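Local coordinates for EGF family domain-containing protein (Toxoplasma gondii, PDB 4Z80) that probably serves host-cell invasion at the moving junction as an AMA-family surface protein, and binds a peptide of the rhoptry neck protein RON2L1, at residues Val54-Gly59 with Thr447-Val452; Phe151-Gly156 with His264-Lys269; Asp175-Ser180 with Cys274-Pro279. All blocks are in the same frame, centred on the assembly; numbering follows the deposited sequence.

From the N terminus, the loop 54-59 after strand 43-51 first joins interaction 1, whose partner 447-452 follows only at the end of strand 443-447. This long closure spans most of the modelled chain and contains both other contacts. Within it, segment 151-156 opens interaction 2 and segment 175-180 opens interaction 3; 264-269 then closes interaction 2 and 274-279 closes interaction 3, so the two cross along the chain. Their centres lie about 12 Å apart, and they touch through H264 with D175 and M153 with F275. Together they fasten loops before strand 160-161 and after helix 165-172 to the loop between helix 252-262 and strand 280-283.

Interaction 1. Residues Val54-Gly59 with Thr447-Val452; sequences VGVYVG and TSLSAV
V56 is the residue of 54-59 that reaches across to 447-452, and it does so with its isopropyl group against S448 and L449. With CG1 anti to its own backbone N (chi1 169°), V56 sends this methyl to the partner's backbone, where CG1 lies 3.3 Å from S448 O. The same methyl is 3.6 Å from S448 OG, while the other branch, V56 CG2, comes to 3.9 Å from that hydroxyl oxygen. L449 adds the apolar part: its CD2 meets V56 CG1 at 3.8 Å. Y57, next along, starts its side chain away from 447-452, and its ring meets F386 edge-to-face.

The surface V56 meets is firmly shaped. T447 to S450 form a type I beta turn, with S450 N bonded to T447 O at 3.1 Å. An ST turn is built into it: T447 OG1 accepts from L449 N (3.1 Å, 144°) and donates to S450 OG at 2.8 Å. No hydrogen bond joins the two segments. The polar atoms beside V56 are served by others, S448 OG by H404 and S448 O by K322.

This is buried packing between two loops far apart in sequence. Helix 21-24 lies against both through I21, which touches V56, S448 and L449, and N97 of strand 97-98 also packs on V56 and L449.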
# COMPACT_ATOMS: atom_id res chain seq x y z
N VAL A 54 -10.62 8.94 6.79
CA VAL A 54 -9.84 7.75 7.12
C VAL A 54 -8.51 8.19 7.74
O VAL A 54 -7.94 9.20 7.35
CB VAL A 54 -9.60 6.87 5.87
CG1 VAL A 54 -8.61 5.73 6.16
CG2 VAL A 54 -10.91 6.31 5.36
N GLY A 55 -8.01 7.42 8.70
CA GLY A 55 -6.74 7.76 9.32
C GLY A 55 -5.59 7.84 8.32
O GLY A 55 -5.44 6.96 7.47
N VAL A 56 -4.77 8.88 8.43
CA VAL A 56 -3.64 9.10 7.51
C VAL A 56 -2.38 8.39 8.00
O VAL A 56 -1.69 7.71 7.23
CB VAL A 56 -3.37 10.62 7.34
CG1 VAL A 56 -2.04 10.90 6.62
CG2 VAL A 56 -4.52 11.26 6.59
N TYR A 57 -2.06 8.53 9.28
CA TYR A 57 -0.91 7.85 9.85
C TYR A 57 -1.14 6.34 9.78
O TYR A 57 -0.29 5.59 9.30
CB TYR A 57 -0.71 8.31 11.30
CG TYR A 57 0.57 7.85 11.96
CD1 TYR A 57 1.82 8.30 11.50
CD2 TYR A 57 0.55 7.01 13.06
CE1 TYR A 57 3.00 7.90 12.12
CE2 TYR A 57 1.73 6.61 13.68
CZ TYR A 57 2.94 7.07 13.21
OH TYR A 57 4.10 6.66 13.84
N VAL A 58 -2.30 5.92 10.27
CA VAL A 58 -2.76 4.54 10.21
C VAL A 58 -4.21 4.56 9.73
O VAL A 58 -5.06 5.19 10.36
CB VAL A 58 -2.67 3.87 11.60
CG1 VAL A 58 -3.36 2.51 11.58
CG2 VAL A 58 -1.23 3.74 12.02
N GLY A 59 -4.48 3.89 8.60
CA GLY A 59 -5.81 3.88 8.01
C GLY A 59 -6.37 2.49 7.90
O GLY A 59 -5.73 1.61 7.33
N THR A 447 1.52 18.82 4.06
CA THR A 447 0.32 18.09 4.48
C THR A 447 0.73 16.75 5.08
O THR A 447 1.86 16.30 4.93
CB THR A 447 -0.70 17.81 3.34
OG1 THR A 447 -0.30 16.65 2.59
CG2 THR A 447 -0.90 19.02 2.44
N SER A 448 -0.21 16.12 5.76
CA SER A 448 0.03 14.83 6.38
C SER A 448 0.25 13.69 5.38
O SER A 448 0.70 12.62 5.76
CB SER A 448 -1.13 14.49 7.32
OG SER A 448 -2.37 14.53 6.65
N LEU A 449 -0.09 13.94 4.12
CA LEU A 449 0.12 12.97 3.03
C LEU A 449 1.35 13.31 2.17
O LEU A 449 1.67 12.57 1.23
CB LEU A 449 -1.14 12.90 2.16
CG LEU A 449 -2.35 12.22 2.81
CD1 LEU A 449 -3.62 12.59 2.08
CD2 LEU A 449 -2.18 10.71 2.83
N SER A 450 2.02 14.41 2.48
CA SER A 450 3.21 14.86 1.73
C SER A 450 4.47 14.10 2.14
O SER A 450 4.60 13.66 3.28
CB SER A 450 3.48 16.35 1.97
OG SER A 450 2.34 17.16 1.77
N ALA A 451 5.41 13.97 1.21
CA ALA A 451 6.77 13.61 1.58
C ALA A 451 7.36 14.74 2.44
O ALA A 451 6.86 15.87 2.43
CB ALA A 451 7.63 13.36 0.35
N VAL A 452 8.43 14.44 3.19
CA VAL A 452 8.95 15.40 4.17
C VAL A 452 10.34 15.96 3.86
O VAL A 452 10.92 16.63 4.69
CB VAL A 452 8.99 14.78 5.59
CG1 VAL A 452 7.61 14.32 6.01
CG2 VAL A 452 9.99 13.63 5.70

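Interaction 2. Residues Phe151-Gly156 with His264-Lys269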
# COMPACT_ATOMS: atom_id res chain seq x y z
N PHE A 151 7.45 -7.40 5.19
CA PHE A 151 6.03 -7.14 4.96
C PHE A 151 5.56 -7.43 3.54
O PHE A 151 4.39 -7.26 3.23
CB PHE A 151 5.72 -5.67 5.27
CG PHE A 151 4.95 -5.46 6.54
CD1 PHE A 151 5.41 -5.98 7.73
CD2 PHE A 151 3.79 -4.71 6.53
CE1 PHE A 151 4.71 -5.77 8.90
CE2 PHE A 151 3.09 -4.50 7.70
CZ PHE A 151 3.55 -5.03 8.88
N ALA A 152 6.46 -7.88 2.67
CA ALA A 152 6.11 -8.04 1.26
C ALA A 152 5.32 -9.31 1.01
O ALA A 152 5.61 -10.36 1.57
CB ALA A 152 7.35 -8.03 0.40
N MET A 153 4.32 -9.22 0.15
CA MET A 153 3.53 -10.39 -0.20
C MET A 153 4.39 -11.40 -0.96
O MET A 153 5.37 -11.02 -1.61
CB MET A 153 2.30 -9.98 -1.02
CG MET A 153 1.32 -11.10 -1.31
SD MET A 153 0.82 -11.94 0.21
CE MET A 153 -0.37 -13.11 -0.45
N TYR A 154 4.01 -12.67 -0.88
CA TYR A 154 4.66 -13.73 -1.64
C TYR A 154 4.75 -13.35 -3.10
O TYR A 154 3.88 -12.67 -3.64
CB TYR A 154 3.90 -15.05 -1.47
CG TYR A 154 3.69 -15.42 -0.02
CD1 TYR A 154 4.75 -15.80 0.79
CD2 TYR A 154 2.42 -15.40 0.54
CE1 TYR A 154 4.57 -16.13 2.12
CE2 TYR A 154 2.22 -15.74 1.87
CZ TYR A 154 3.30 -16.10 2.66
OH TYR A 154 3.10 -16.44 3.98
N ALA A 155 5.82 -13.80 -3.75
CA ALA A 155 6.08 -13.40 -5.13
C ALA A 155 5.01 -13.88 -6.10
O ALA A 155 4.70 -13.21 -7.08
CB ALA A 155 7.42 -13.92 -5.57
N GLY A 156 4.46 -15.05 -5.83
CA GLY A 156 3.47 -15.64 -6.70
C GLY A 156 2.97 -16.94 -6.12
O GLY A 156 3.41 -17.38 -5.06
N HIS A 264 -7.69 -12.94 -5.85
CA HIS A 264 -8.06 -14.35 -5.96
C HIS A 264 -6.93 -15.23 -6.45
O HIS A 264 -7.09 -16.44 -6.58
CB HIS A 264 -9.28 -14.49 -6.87
CG HIS A 264 -10.50 -13.87 -6.30
ND1 HIS A 264 -11.06 -14.29 -5.11
CD2 HIS A 264 -11.25 -12.82 -6.71
CE1 HIS A 264 -12.10 -13.54 -4.82
NE2 HIS A 264 -12.24 -12.64 -5.78
N CYS A 265 -5.77 -14.63 -6.71
CA CYS A 265 -4.57 -15.38 -7.05
C CYS A 265 -3.97 -16.09 -5.84
O CYS A 265 -3.15 -16.99 -6.00
CB CYS A 265 -3.51 -14.46 -7.65
SG CYS A 265 -4.06 -13.51 -9.09
N TRP A 266 -4.37 -15.67 -4.64
CA TRP A 266 -3.81 -16.23 -3.42
C TRP A 266 -4.74 -17.27 -2.83
O TRP A 266 -5.96 -17.14 -2.92
CB TRP A 266 -3.55 -15.13 -2.38
CG TRP A 266 -2.83 -13.97 -2.95
CD1 TRP A 266 -3.32 -12.70 -3.07
CD2 TRP A 266 -1.51 -13.95 -3.50
NE1 TRP A 266 -2.38 -11.89 -3.65
CE2 TRP A 266 -1.26 -12.63 -3.93
CE3 TRP A 266 -0.51 -14.91 -3.67
CZ2 TRP A 266 -0.05 -12.25 -4.51
CZ3 TRP A 266 0.70 -14.53 -4.25
CH2 TRP A 266 0.92 -13.21 -4.66
N PRO A 267 -4.18 -18.32 -2.22
CA PRO A 267 -5.03 -19.37 -1.67
C PRO A 267 -5.66 -18.96 -0.34
O PRO A 267 -5.01 -18.30 0.48
CB PRO A 267 -4.06 -20.52 -1.47
CG PRO A 267 -2.77 -19.86 -1.16
CD PRO A 267 -2.75 -18.59 -1.97
N TYR A 268 -6.92 -19.34 -0.15
CA TYR A 268 -7.55 -19.25 1.16
C TYR A 268 -8.27 -20.55 1.51
O TYR A 268 -9.06 -21.07 0.72
CB TYR A 268 -8.56 -18.10 1.23
CG TYR A 268 -9.36 -18.18 2.51
CD1 TYR A 268 -8.75 -17.92 3.74
CD2 TYR A 268 -10.69 -18.57 2.51
CE1 TYR A 268 -9.46 -18.02 4.92
CE2 TYR A 268 -11.40 -18.68 3.69
CZ TYR A 268 -10.78 -18.40 4.89
OH TYR A 268 -11.47 -18.51 6.07
N LYS A 269 -7.98 -21.06 2.70
CA LYS A 269 -8.69 -22.19 3.27
C LYS A 269 -9.06 -21.84 4.71
O LYS A 269 -8.27 -21.21 5.41
CB LYS A 269 -7.83 -23.45 3.21
CG LYS A 269 -8.49 -24.69 3.77
CD LYS A 269 -7.61 -25.89 3.45
CE LYS A 269 -8.22 -27.19 3.92
NZ LYS A 269 -7.45 -28.35 3.40
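M153 and W266 carry this contact, their side chains coming from opposite directions so that the end of the methionine lies over the indole. The CH-pi part is made by the methyl: M153 CE sits 3.5 Å from the centroid of the five-membered ring of W266, 18° off its normal. The ring atom nearest to M153 CE is W266 CD2, at 3.4 Å. The sulfur supplies a Met-aromatic contact of longer range, M153 SD standing 4.7 Å from the centroid of the six-membered ring and 10° off the normal. A bend at chi2 (53°) folds the chain to permit this, and M153 CG is left 3.7 Å from W266 CZ2.

Backbone groups meet the far end of the indole. Y154 O approaches W266 CH2 obliquely at 3.2 Å, a carbonyl whose hydrogen bond is to H212. G156 C lies 3.8 Å from W266 CZ3, and Y154 CB adds a looser apolar touch. The indole also meets the ring of F211 at an inclination. No hydrogen bond crosses between the segments.

The backbone of the same loop, through W266 O and Y268 N, bonds to N9 of the TgRON2L1 peptide chain, so the indole is rooted in a loop that holds the ligand. C265, just before it, is disulfide-bonded to C161 and packs on M172 of helix 165-172, while M153 rests on L291 of strand 289-291.

Interaction 3. Residues Asp175-Ser180 with Cys274-Pro279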
# COMPACT_ATOMS: atom_id res chain seq x y z
N ASP A 175 -17.13 -11.43 -8.60
CA ASP A 175 -16.74 -10.53 -7.51
C ASP A 175 -17.12 -9.11 -7.90
O ASP A 175 -16.67 -8.61 -8.93
CB ASP A 175 -15.23 -10.65 -7.26
CG ASP A 175 -14.75 -9.90 -6.02
OD1 ASP A 175 -15.37 -8.89 -5.61
OD2 ASP A 175 -13.71 -10.33 -5.46
N LYS A 176 -17.92 -8.45 -7.07
CA LYS A 176 -18.43 -7.12 -7.42
C LYS A 176 -17.33 -6.06 -7.47
O LYS A 176 -17.54 -4.98 -8.03
CB LYS A 176 -19.53 -6.72 -6.44
CG LYS A 176 -20.72 -7.67 -6.49
CD LYS A 176 -21.94 -7.12 -5.76
CE LYS A 176 -23.12 -8.07 -5.91
NZ LYS A 176 -24.39 -7.49 -5.38
N GLU A 177 -16.15 -6.37 -6.93
CA GLU A 177 -15.02 -5.45 -7.02
C GLU A 177 -14.11 -5.72 -8.22
O GLU A 177 -13.22 -4.93 -8.52
CB GLU A 177 -14.19 -5.49 -5.73
CG GLU A 177 -14.90 -4.86 -4.55
CD GLU A 177 -13.94 -4.39 -3.48
OE1 GLU A 177 -13.34 -5.24 -2.80
OE2 GLU A 177 -13.79 -3.15 -3.33
N PHE A 178 -14.32 -6.85 -8.88
CA PHE A 178 -13.50 -7.23 -10.03
C PHE A 178 -14.10 -6.65 -11.30
O PHE A 178 -15.32 -6.57 -11.43
CB PHE A 178 -13.40 -8.75 -10.13
CG PHE A 178 -12.43 -9.23 -11.17
CD1 PHE A 178 -11.09 -9.41 -10.85
CD2 PHE A 178 -12.85 -9.54 -12.45
CE1 PHE A 178 -10.19 -9.87 -11.79
CE2 PHE A 178 -11.95 -9.99 -13.41
CZ PHE A 178 -10.62 -10.16 -13.07
N ASP A 179 -13.24 -6.24 -12.23
CA ASP A 179 -13.68 -5.80 -13.54
C ASP A 179 -12.71 -6.34 -14.58
O ASP A 179 -11.51 -6.11 -14.48
CB ASP A 179 -13.77 -4.28 -13.62
CG ASP A 179 -14.24 -3.80 -14.98
OD1 ASP A 179 -15.47 -3.66 -15.17
OD2 ASP A 179 -13.38 -3.57 -15.87
N SER A 180 -13.22 -7.05 -15.59
CA SER A 180 -12.36 -7.75 -16.53
C SER A 180 -11.57 -6.81 -17.45
O SER A 180 -10.54 -7.20 -17.99
CB SER A 180 -13.19 -8.71 -17.39
OG SER A 180 -14.18 -8.01 -18.12
N CYS A 274 -6.44 -14.92 5.04
CA CYS A 274 -7.24 -14.53 3.89
C CYS A 274 -6.68 -13.22 3.37
O CYS A 274 -6.73 -12.21 4.05
CB CYS A 274 -8.71 -14.37 4.29
SG CYS A 274 -9.90 -14.59 2.94
N PHE A 275 -6.12 -13.26 2.16
CA PHE A 275 -5.44 -12.12 1.55
C PHE A 275 -6.38 -11.41 0.58
O PHE A 275 -6.77 -11.97 -0.44
CB PHE A 275 -4.17 -12.57 0.83
CG PHE A 275 -3.13 -13.17 1.73
CD1 PHE A 275 -2.29 -12.35 2.47
CD2 PHE A 275 -3.00 -14.54 1.86
CE1 PHE A 275 -1.33 -12.89 3.31
CE2 PHE A 275 -2.05 -15.09 2.70
CZ PHE A 275 -1.21 -14.26 3.43
N ARG A 276 -6.73 -10.17 0.90
CA ARG A 276 -7.62 -9.39 0.04
C ARG A 276 -7.35 -7.91 0.21
O ARG A 276 -7.00 -7.45 1.30
CB ARG A 276 -9.09 -9.69 0.36
CG ARG A 276 -10.08 -8.90 -0.49
CD ARG A 276 -11.50 -9.42 -0.36
NE ARG A 276 -12.43 -8.62 -1.15
CZ ARG A 276 -12.92 -8.95 -2.35
NH1 ARG A 276 -12.61 -10.11 -2.93
NH2 ARG A 276 -13.75 -8.11 -2.96
N SER A 277 -7.51 -7.17 -0.88
CA SER A 277 -7.37 -5.72 -0.88
C SER A 277 -6.05 -5.29 -0.26
O SER A 277 -6.00 -4.38 0.57
CB SER A 277 -8.56 -5.08 -0.17
OG SER A 277 -9.76 -5.47 -0.83
N LEU A 278 -4.97 -5.92 -0.69
CA LEU A 278 -3.67 -5.70 -0.08
C LEU A 278 -3.15 -4.31 -0.37
O LEU A 278 -3.27 -3.82 -1.50
CB LEU A 278 -2.67 -6.74 -0.58
CG LEU A 278 -2.97 -8.19 -0.21
CD1 LEU A 278 -1.88 -9.10 -0.78
CD2 LEU A 278 -3.09 -8.39 1.28
N PRO A 279 -2.54 -3.67 0.62
CA PRO A 279 -1.85 -2.41 0.35
C PRO A 279 -0.55 -2.67 -0.42
O PRO A 279 -0.13 -3.82 -0.58
CB PRO A 279 -1.59 -1.85 1.74
CG PRO A 279 -1.41 -3.04 2.60
CD PRO A 279 -2.31 -4.11 2.01
O HOH W 1 -12.29 -4.89 -0.31
O HOH W 2 -10.57 -5.23 -3.44
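The guanidinium of R276 receives the carboxylate of D175 at its edge, the two planes only 17° apart and so nearly coplanar. The carboxylate of E177 comes to the same group at a slant: its OE1 is tilted 31° from the guanidinium plane.

D175 is gripped end-on by two nitrogens. R276 NH1 gives a straight bond of 2.8 Å to D175 OD2, and NH2 gives a longer one of 3.2 Å to OD1, taken on that oxygen's syn lone pair. A weak third bond runs from NH2 to OD2. E177 OE1 then accepts from R276 NH2 at 2.9 Å with its anti lone pair, at a bent angle of 133°. An arm extended from CG to NE, with CG anti to the backbone N, lets R276 reach both acids.

The acids are set by their own loop. D175 to F178 form a type I beta turn, and D175 OD1 accepts from E177 N at 2.9 Å, an Asx turn that ties the D175 carboxylate to the backbone of E177. Two waters extend the network to S277: one bridges E177 OE1 at 2.7 Å and accepts from S277 OG, while the other donates to both oxygens, lying 2.7 Å from S277 OG.

Further partners complete the buried cluster: R276 NE bonds to Y64 O, E177 OE2 to H335 and W30 N, and D175 OD2 to H264. One arginine thus faces two acids, which would probably leave negative charge in excess unless the histidines are protonated; the two carboxylates would tend to raise the proton affinity of H264 and H335. Such a salt-bridge network fixes the loop after helix 165-172 by direction as well as by charge.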